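Local coordinates for protein aminotransferase, class III (PDB 6IO1) that probably transfers amino groups between amines and carbonyl compounds as a thermostable, (S)-enantioselective omega-transaminase that works with pyridoxal 5'-phosphate, at residues Pro111-Gly120 / Pro297-Ala308; Gly377-Val385 / Asp420-Ile430. All blocks are in the same frame, centred on the assembly; numbering follows the deposited sequence.

Contact 1 (Pro111-Gly120 / Pro297-Ala308)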
loop_
_atom_site.group_PDB
_atom_site.type_symbol
_atom_site.label_atom_id
_atom_site.label_comp_id
_atom_site.label_asym_id
_atom_site.label_seq_id
_atom_site.Cartn_x
_atom_site.Cartn_y
_atom_site.Cartn_z
ATOM N N PRO B 111 -18.364 11.614 -15.672
ATOM C CA PRO B 111 -17.749 12.596 -14.769
ATOM C C PRO B 111 -16.786 11.979 -13.766
ATOM O O PRO B 111 -16.479 12.601 -12.745
ATOM C CB PRO B 111 -18.954 13.234 -14.066
ATOM C CG PRO B 111 -20.064 12.247 -14.192
ATOM C CD PRO B 111 -19.745 11.274 -15.290
ATOM N N LEU B 112 -16.289 10.774 -14.049
ATOM C CA LEU B 112 -15.229 10.174 -13.238
ATOM C C LEU B 112 -13.938 10.898 -13.600
ATOM O O LEU B 112 -13.122 10.436 -14.401
ATOM C CB LEU B 112 -15.126 8.676 -13.488
ATOM C CG LEU B 112 -16.209 7.782 -12.884
ATOM C CD1 LEU B 112 -16.087 6.372 -13.431
ATOM C CD2 LEU B 112 -16.120 7.781 -11.367
ATOM N N ASP B 113 -13.761 12.069 -12.992
ATOM C CA ASP B 113 -12.709 12.981 -13.400
ATOM C C ASP B 113 -11.746 13.386 -12.296
ATOM O O ASP B 113 -10.831 14.169 -12.573
ATOM C CB ASP B 113 -13.321 14.254 -14.006
ATOM C CG ASP B 113 -13.944 14.016 -15.369
ATOM O OD1 ASP B 113 -13.645 12.977 -15.992
ATOM O OD2 ASP B 113 -14.734 14.874 -15.819
ATOM N N HIS B 114 -11.893 12.897 -11.063
ATOM C CA HIS B 114 -10.988 13.327 -10.003
ATOM C C HIS B 114 -10.300 12.117 -9.389
ATOM O O HIS B 114 -10.959 11.147 -9.025
ATOM C CB HIS B 114 -11.751 14.139 -8.962
ATOM C CG HIS B 114 -12.511 15.287 -9.553
ATOM N ND1 HIS B 114 -12.063 16.589 -9.493
ATOM C CD2 HIS B 114 -13.679 15.323 -10.237
ATOM C CE1 HIS B 114 -12.929 17.380 -10.102
ATOM N NE2 HIS B 114 -13.919 16.637 -10.563
ATOM N N PHE B 115 -8.976 12.171 -9.267
ATOM C CA PHE B 115 -8.217 10.975 -8.927
ATOM C C PHE B 115 -7.241 11.226 -7.788
ATOM O O PHE B 115 -6.612 12.285 -7.709
ATOM C CB PHE B 115 -7.455 10.454 -10.152
ATOM C CG PHE B 115 -8.345 10.090 -11.303
ATOM C CD1 PHE B 115 -8.736 11.046 -12.225
ATOM C CD2 PHE B 115 -8.800 8.793 -11.459
ATOM C CE1 PHE B 115 -9.562 10.714 -13.278
ATOM C CE2 PHE B 115 -9.626 8.453 -12.510
ATOM C CZ PHE B 115 -10.007 9.416 -13.423
ATOM N N GLN B 116 -7.130 10.233 -6.906
ATOM C CA GLN B 116 -6.077 10.172 -5.900
ATOM C C GLN B 116 -5.362 8.839 -6.039
ATOM O O GLN B 116 -6.005 7.785 -6.032
ATOM C CB GLN B 116 -6.619 10.324 -4.477
ATOM C CG GLN B 116 -5.511 10.389 -3.431
ATOM C CD GLN B 116 -6.036 10.490 -2.014
ATOM O OE1 GLN B 116 -5.997 9.522 -1.255
ATOM N NE2 GLN B 116 -6.526 11.667 -1.646
ATOM N N PHE B 117 -4.043 8.882 -6.157
ATOM C CA PHE B 117 -3.281 7.678 -6.440
ATOM C C PHE B 117 -2.806 6.991 -5.163
ATOM O O PHE B 117 -2.772 7.578 -4.079
ATOM C CB PHE B 117 -2.103 8.011 -7.352
ATOM C CG PHE B 117 -2.524 8.555 -8.686
ATOM C CD1 PHE B 117 -3.112 7.727 -9.627
ATOM C CD2 PHE B 117 -2.362 9.897 -8.988
ATOM C CE1 PHE B 117 -3.515 8.221 -10.851
ATOM C CE2 PHE B 117 -2.763 10.397 -10.213
ATOM C CZ PHE B 117 -3.341 9.558 -11.146
ATOM N N THR B 118 -2.471 5.712 -5.310
ATOM C CA THR B 118 -2.032 4.827 -4.240
ATOM C C THR B 118 -0.957 3.914 -4.822
ATOM O O THR B 118 -0.492 4.112 -5.949
ATOM C CB THR B 118 -3.195 4.005 -3.661
ATOM O OG1 THR B 118 -3.690 3.105 -4.661
ATOM C CG2 THR B 118 -4.330 4.897 -3.170
ATOM N N SER B 119 -0.554 2.906 -4.051
ATOM C CA SER B 119 0.428 1.933 -4.509
ATOM C C SER B 119 -0.137 0.531 -4.699
ATOM O O SER B 119 0.613 -0.370 -5.087
ATOM C CB SER B 119 1.610 1.880 -3.535
ATOM O OG SER B 119 2.331 3.098 -3.545
ATOM N N GLY B 120 -1.426 0.315 -4.452
ATOM C CA GLY B 120 -1.965 -1.027 -4.585
ATOM C C GLY B 120 -3.475 -1.042 -4.516
ATOM O O GLY B 120 -4.121 -0.033 -4.222
ATOM N N PRO B 297 4.788 -0.306 -8.729
ATOM C CA PRO B 297 3.553 -0.332 -7.927
ATOM C C PRO B 297 2.763 0.958 -8.078
ATOM O O PRO B 297 3.257 2.050 -7.790
ATOM C CB PRO B 297 4.069 -0.517 -6.497
ATOM C CG PRO B 297 5.370 -1.216 -6.662
ATOM C CD PRO B 297 5.971 -0.657 -7.922
ATOM N N LEU B 298 1.521 0.822 -8.540
ATOM C CA LEU B 298 0.640 1.968 -8.707
ATOM C C LEU B 298 -0.809 1.522 -8.591
ATOM O O LEU B 298 -1.174 0.432 -9.039
ATOM C CB LEU B 298 0.870 2.664 -10.053
ATOM C CG LEU B 298 0.043 3.929 -10.297
ATOM C CD1 LEU B 298 0.240 4.929 -9.169
ATOM C CD2 LEU B 298 0.392 4.557 -11.629
ATOM N N GLY B 299 -1.624 2.378 -7.981
ATOM C CA GLY B 299 -3.048 2.170 -7.843
ATOM C C GLY B 299 -3.709 3.530 -7.808
ATOM O O GLY B 299 -3.037 4.561 -7.831
ATOM N N GLY B 300 -5.032 3.537 -7.755
ATOM C CA GLY B 300 -5.708 4.819 -7.670
ATOM C C GLY B 300 -7.196 4.681 -7.451
ATOM O O GLY B 300 -7.781 3.602 -7.592
ATOM N N VAL B 301 -7.798 5.821 -7.117
ATOM C CA VAL B 301 -9.236 5.965 -6.949
ATOM C C VAL B 301 -9.692 7.141 -7.797
ATOM O O VAL B 301 -9.101 8.226 -7.731
ATOM C CB VAL B 301 -9.619 6.192 -5.475
ATOM C CG1 VAL B 301 -11.118 6.386 -5.337
ATOM C CG2 VAL B 301 -9.144 5.036 -4.623
ATOM N N GLY B 302 -10.740 6.927 -8.587
ATOM C CA GLY B 302 -11.378 7.976 -9.356
ATOM C C GLY B 302 -12.793 8.199 -8.849
ATOM O O GLY B 302 -13.542 7.247 -8.632
ATOM N N VAL B 303 -13.137 9.465 -8.660
ATOM C CA VAL B 303 -14.438 9.858 -8.151
ATOM C C VAL B 303 -15.086 10.830 -9.126
ATOM O O VAL B 303 -14.422 11.531 -9.911
ATOM C CB VAL B 303 -14.359 10.474 -6.737
ATOM C CG1 VAL B 303 -13.631 9.537 -5.784
ATOM C CG2 VAL B 303 -13.688 11.837 -6.780
ATOM N N SER B 304 -16.416 10.846 -9.054
ATOM C CA SER B 304 -17.274 11.688 -9.860
ATOM C C SER B 304 -17.132 13.148 -9.450
ATOM O O SER B 304 -16.617 13.479 -8.378
ATOM C CB SER B 304 -18.732 11.250 -9.717
ATOM O OG SER B 304 -19.210 11.504 -8.406
ATOM N N ASP B 305 -17.602 14.027 -10.335
ATOM C CA ASP B 305 -17.524 15.459 -10.070
ATOM C C ASP B 305 -18.326 15.850 -8.834
ATOM O O ASP B 305 -17.936 16.775 -8.115
ATOM C CB ASP B 305 -18.006 16.240 -11.290
ATOM C CG ASP B 305 -17.528 17.671 -11.282
ATOM O OD1 ASP B 305 -16.307 17.890 -11.412
ATOM O OD2 ASP B 305 -18.374 18.578 -11.140
ATOM N N GLU B 306 -19.447 15.174 -8.578
ATOM C CA GLU B 306 -20.262 15.498 -7.410
ATOM C C GLU B 306 -19.520 15.196 -6.111
ATOM O O GLU B 306 -19.479 16.028 -5.195
ATOM C CB GLU B 306 -21.582 14.726 -7.475
ATOM C CG GLU B 306 -22.199 14.405 -6.123
ATOM C CD GLU B 306 -22.818 15.617 -5.458
ATOM O OE1 GLU B 306 -23.040 16.631 -6.151
ATOM O OE2 GLU B 306 -23.087 15.551 -4.241
ATOM N N ILE B 307 -18.924 14.004 -6.017
ATOM C CA ILE B 307 -18.188 13.623 -4.812
ATOM C C ILE B 307 -17.002 14.555 -4.598
ATOM O O ILE B 307 -16.737 15.011 -3.478
ATOM C CB ILE B 307 -17.744 12.152 -4.900
ATOM C CG1 ILE B 307 -18.956 11.226 -4.790
ATOM C CG2 ILE B 307 -16.720 11.831 -3.820
ATOM C CD1 ILE B 307 -18.620 9.763 -4.943
ATOM N N ALA B 308 -16.262 14.840 -5.672
ATOM C CA ALA B 308 -15.111 15.729 -5.566
ATOM C C ALA B 308 -15.530 17.134 -5.156
ATOM O O ALA B 308 -14.840 17.787 -4.366
ATOM C CB ALA B 308 -14.353 15.764 -6.889
HETATM O O HOH W 1 2.779 4.295 -6.161
#
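Strand 112-118, outermost within its chain, runs antiparallel to strand 299-304 in the seven-stranded mixed sheet of the large, cofactor-binding domain of this fold type I aminotransferase. Hydrogen-bonded pairs His114-Val303, Gln116-Val301 and Thr118-Gly299 alternate with Phe115-Gly302 and Phe117-Gly300. A classic beta bulge sets Asp113 and His114 opposite the single residue Val303, whose O takes His114 N at 3.1 Å and, weakly, Asp113 N. At the far end, the His114 imidazole reaches the first turn of helix 305-312. Its NE2 donates to Asp305 OD1 (2.8 Å, 159°), staying near the ring plane but meeting the carboxylate on its anti side, the two planes turned 38° apart. Ala308 CB sits over one ring face, 3.4 Å from the centroid, in a CH-pi contact; chi1 of -54°, with CG opposite the carbonyl carbon, lays the ring against this helix. Replacing His114 with a leucine would probably leave Asp305 OD1 without its ring donor and the methyl of Ala308 without its aromatic face. Glycines accommodate the aromatic rings on the other face: Phe115 CD2 lies 3.4 Å from Gly302 CA, where a CB would clash with the ring. Near Gly120, which touches the bound PMP, Thr118 N donates to Gly299 O at 2.8 Å, and Thr118 OG1 hydrogen-bonds Ser124. Gln116 NE2 and the backbone of Phe115 bond to the second subunit, the former to Leu20 O. The NE2-OD1 bond puts a proton on NE2, and the nearby carboxylate would probably polarise the ring.

Contact 2 (Gly377-Val385 / Asp420-Ile430); sequences GLMLLVEVV and DGIVMAPPLTI
Leu381 and Val423 meet across a non-hydrogen-bonded pair of antiparallel strands, 379-384 and 421-424, inner neighbours in the mixed sheet that joins N-terminal to C-terminal strands in this fold type I, class III aminotransferase. Leu381 CD1 presses on Val423 CG2 at 3.4 Å, tighter than usual for two methyls. On the other face Met424 bends at chi3 (-73°), bringing CE to 4.1 Å from both Leu380 CB and Val382 CG2. Beyond the strands, Leu378 crosses Pro426, its CD2 3.6 Å from Pro426 CG, while CD1 reaches Leu428 CD2 within the type I turn from Pro427 to Ile430. The backbone sets this register through paired bonds at Leu380-Met424 and Val382-Ile422, and Val384 N extends it to Asp420 O (2.8 Å). At Gly421, with phi 142°, a CB would strike Val382 O, and the backbone angles themselves call for glycine. Farther out, helix 432-450 packs against Ile422 and Met424, and Trp61 of helix 58-61 lies on Val423. The Glu383 carboxylate is held by Tyr188 and by salt bridges to Arg374 and Arg191, while Pro426 O accepts from Arg268. Within the pairing, Val382 N approaches Ile422 O at 2.8 Å, with an N-H...O angle of 169°.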
loop_
_atom_site.group_PDB
_atom_site.type_symbol
_atom_site.label_atom_id
_atom_site.label_comp_id
_atom_site.label_asym_id
_atom_site.label_seq_id
_atom_site.Cartn_x
_atom_site.Cartn_y
_atom_site.Cartn_z
ATOM N N GLY B 377 -13.187 -12.269 -21.102
ATOM C CA GLY B 377 -11.940 -11.711 -21.595
ATOM C C GLY B 377 -10.817 -12.689 -21.335
ATOM O O GLY B 377 -10.924 -13.885 -21.628
ATOM N N LEU B 378 -9.735 -12.196 -20.744
ATOM C CA LEU B 378 -8.589 -13.035 -20.428
ATOM C C LEU B 378 -8.657 -13.633 -19.027
ATOM O O LEU B 378 -7.691 -14.270 -18.594
ATOM C CB LEU B 378 -7.294 -12.245 -20.604
ATOM C CG LEU B 378 -6.736 -12.328 -22.025
ATOM C CD1 LEU B 378 -5.378 -11.681 -22.094
ATOM C CD2 LEU B 378 -6.664 -13.774 -22.493
ATOM N N MET B 379 -9.763 -13.440 -18.310
ATOM C CA MET B 379 -9.953 -14.062 -17.005
ATOM C C MET B 379 -10.653 -15.400 -17.204
ATOM O O MET B 379 -11.794 -15.434 -17.672
ATOM C CB MET B 379 -10.777 -13.157 -16.090
ATOM C CG MET B 379 -10.248 -11.740 -15.967
ATOM S SD MET B 379 -11.362 -10.657 -15.054
ATOM C CE MET B 379 -11.590 -11.597 -13.547
ATOM N N LEU B 380 -9.985 -16.502 -16.858
ATOM C CA LEU B 380 -10.566 -17.816 -17.101
ATOM C C LEU B 380 -10.354 -18.722 -15.897
ATOM O O LEU B 380 -9.375 -18.585 -15.161
ATOM C CB LEU B 380 -9.975 -18.466 -18.360
ATOM C CG LEU B 380 -10.184 -17.695 -19.667
ATOM C CD1 LEU B 380 -8.882 -17.064 -20.138
ATOM C CD2 LEU B 380 -10.775 -18.591 -20.744
ATOM N N LEU B 381 -11.287 -19.658 -15.711
ATOM C CA LEU B 381 -11.223 -20.611 -14.614
ATOM C C LEU B 381 -11.783 -21.957 -15.054
ATOM O O LEU B 381 -12.826 -22.030 -15.715
ATOM C CB LEU B 381 -11.988 -20.108 -13.383
ATOM C CG LEU B 381 -11.761 -20.877 -12.076
ATOM C CD1 LEU B 381 -11.747 -19.928 -10.899
ATOM C CD2 LEU B 381 -12.818 -21.950 -11.867
ATOM N N VAL B 382 -11.067 -23.012 -14.675
ATOM C CA VAL B 382 -11.493 -24.399 -14.802
ATOM C C VAL B 382 -11.775 -24.901 -13.393
ATOM O O VAL B 382 -10.842 -25.082 -12.598
ATOM C CB VAL B 382 -10.427 -25.261 -15.492
ATOM C CG1 VAL B 382 -10.877 -26.715 -15.559
ATOM C CG2 VAL B 382 -10.109 -24.721 -16.878
ATOM N N GLU B 383 -13.055 -25.093 -13.068
ATOM C CA GLU B 383 -13.467 -25.587 -11.761
ATOM C C GLU B 383 -13.433 -27.109 -11.768
ATOM O O GLU B 383 -14.098 -27.747 -12.591
ATOM C CB GLU B 383 -14.866 -25.082 -11.409
ATOM C CG GLU B 383 -15.404 -25.631 -10.096
ATOM C CD GLU B 383 -16.536 -24.797 -9.531
ATOM O OE1 GLU B 383 -16.765 -23.678 -10.036
ATOM O OE2 GLU B 383 -17.197 -25.260 -8.577
ATOM N N VAL B 384 -12.660 -27.687 -10.852
ATOM C CA VAL B 384 -12.447 -29.126 -10.789
ATOM C C VAL B 384 -13.339 -29.713 -9.705
ATOM O O VAL B 384 -13.420 -29.175 -8.593
ATOM C CB VAL B 384 -10.967 -29.453 -10.525
ATOM C CG1 VAL B 384 -10.786 -30.934 -10.232
ATOM C CG2 VAL B 384 -10.115 -29.031 -11.713
ATOM N N VAL B 385 -14.015 -30.816 -10.033
ATOM C CA VAL B 385 -14.907 -31.515 -9.120
ATOM C C VAL B 385 -14.599 -33.002 -9.209
ATOM O O VAL B 385 -14.062 -33.490 -10.204
ATOM C CB VAL B 385 -16.399 -31.259 -9.431
ATOM C CG1 VAL B 385 -16.760 -29.804 -9.172
ATOM C CG2 VAL B 385 -16.718 -31.652 -10.865
ATOM N N ASP B 420 -10.166 -25.342 -5.804
ATOM C CA ASP B 420 -11.295 -25.312 -6.719
ATOM C C ASP B 420 -10.893 -25.546 -8.167
ATOM O O ASP B 420 -11.770 -25.794 -9.000
ATOM C CB ASP B 420 -12.025 -23.972 -6.602
ATOM C CG ASP B 420 -12.200 -23.536 -5.159
ATOM O OD1 ASP B 420 -12.685 -24.355 -4.355
ATOM O OD2 ASP B 420 -11.851 -22.382 -4.824
ATOM N N GLY B 421 -9.602 -25.479 -8.491
ATOM C CA GLY B 421 -9.202 -25.682 -9.870
ATOM C C GLY B 421 -8.065 -24.810 -10.359
ATOM O O GLY B 421 -7.118 -24.526 -9.618
ATOM N N ILE B 422 -8.143 -24.389 -11.621
ATOM C CA ILE B 422 -7.067 -23.647 -12.273
ATOM C C ILE B 422 -7.597 -22.299 -12.744
ATOM O O ILE B 422 -8.654 -22.226 -13.380
ATOM C CB ILE B 422 -6.468 -24.442 -13.449
ATOM C CG1 ILE B 422 -5.811 -25.727 -12.942
ATOM C CG2 ILE B 422 -5.463 -23.596 -14.213
ATOM C CD1 ILE B 422 -5.201 -26.578 -14.033
ATOM N N VAL B 423 -6.871 -21.232 -12.394
ATOM C CA VAL B 423 -7.259 -19.841 -12.776
ATOM C C VAL B 423 -6.179 -19.291 -13.712
ATOM O O VAL B 423 -4.990 -19.359 -13.345
ATOM C CB VAL B 423 -7.431 -18.947 -11.533
ATOM C CG1 VAL B 423 -7.890 -17.546 -11.908
ATOM C CG2 VAL B 423 -8.381 -19.569 -10.520
ATOM N N MET B 424 -6.586 -18.760 -14.869
ATOM C CA MET B 424 -5.611 -18.228 -15.857
ATOM C C MET B 424 -5.897 -16.752 -16.159
ATOM O O MET B 424 -7.058 -16.421 -16.470
ATOM C CB MET B 424 -5.685 -19.027 -17.161
ATOM C CG MET B 424 -5.184 -20.451 -17.024
ATOM S SD MET B 424 -5.821 -21.536 -18.324
ATOM C CE MET B 424 -7.524 -21.711 -17.798
ATOM N N ALA B 425 -4.858 -15.915 -16.078
ATOM C CA ALA B 425 -4.944 -14.490 -16.406
ATOM C C ALA B 425 -3.712 -14.097 -17.210
ATOM O O ALA B 425 -2.849 -13.354 -16.731
ATOM C CB ALA B 425 -5.069 -13.645 -15.136
ATOM N N PRO B 426 -3.595 -14.569 -18.471
ATOM C CA PRO B 426 -2.412 -14.310 -19.306
ATOM C C PRO B 426 -2.252 -12.860 -19.785
ATOM O O PRO B 426 -3.221 -12.122 -19.769
ATOM C CB PRO B 426 -2.618 -15.239 -20.511
ATOM C CG PRO B 426 -4.119 -15.389 -20.605
ATOM C CD PRO B 426 -4.596 -15.380 -19.167
ATOM N N PRO B 427 -1.034 -12.439 -20.200
ATOM C CA PRO B 427 -0.792 -11.073 -20.680
ATOM C C PRO B 427 -1.668 -10.784 -21.907
ATOM O O PRO B 427 -1.830 -11.659 -22.739
ATOM C CB PRO B 427 0.689 -11.082 -21.086
ATOM C CG PRO B 427 1.286 -12.213 -20.280
ATOM C CD PRO B 427 0.186 -13.250 -20.208
ATOM N N LEU B 428 -2.191 -9.557 -21.991
ATOM C CA LEU B 428 -3.114 -9.180 -23.058
ATOM C C LEU B 428 -2.530 -9.376 -24.451
ATOM O O LEU B 428 -3.284 -9.328 -25.429
ATOM C CB LEU B 428 -3.551 -7.722 -22.890
ATOM C CG LEU B 428 -4.090 -7.258 -21.533
ATOM C CD1 LEU B 428 -4.752 -5.893 -21.668
ATOM C CD2 LEU B 428 -5.062 -8.264 -20.936
ATOM N N THR B 429 -1.222 -9.594 -24.569
ATOM C CA THR B 429 -0.563 -9.751 -25.858
ATOM C C THR B 429 -0.487 -11.199 -26.326
ATOM O O THR B 429 0.133 -11.464 -27.363
ATOM C CB THR B 429 0.850 -9.167 -25.799
ATOM O OG1 THR B 429 1.603 -9.835 -24.779
ATOM C CG2 THR B 429 0.797 -7.681 -25.483
ATOM N N ILE B 430 -1.083 -12.138 -25.584
ATOM C CA ILE B 430 -0.903 -13.556 -25.878
ATOM C C ILE B 430 -1.421 -13.877 -27.272
ATOM O O ILE B 430 -2.522 -13.471 -27.665
ATOM C CB ILE B 430 -1.575 -14.418 -24.797
ATOM C CG1 ILE B 430 -1.197 -15.893 -24.974
ATOM C CG2 ILE B 430 -3.089 -14.236 -24.799
ATOM C CD1 ILE B 430 -1.485 -16.741 -23.751
#

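In the fold
After strands 35-41, 44-47 and 52-55, which belong to the sheet of contact 2, the chain lays down strand 112-118, then passes through helix 121-138 and most of the cofactor-binding domain's sheet before strand 299-304 returns beside it. Contact 1 therefore closes a long loop, with 176 residues between its segments. Contact 2 opens only afterwards and closes a shorter excursion of 34 residues that includes helix 400-410 and strand 413-418. The two loops follow in series, neither nested nor crossed. Contact 1 binds outer strand 112-118, which leads to Gly120 at the cofactor and touches the second subunit, to strand 299-304; contact 2 pairs inner strands of the other sheet. Their centres are 28 Å apart, on opposite sides of the chain's centre.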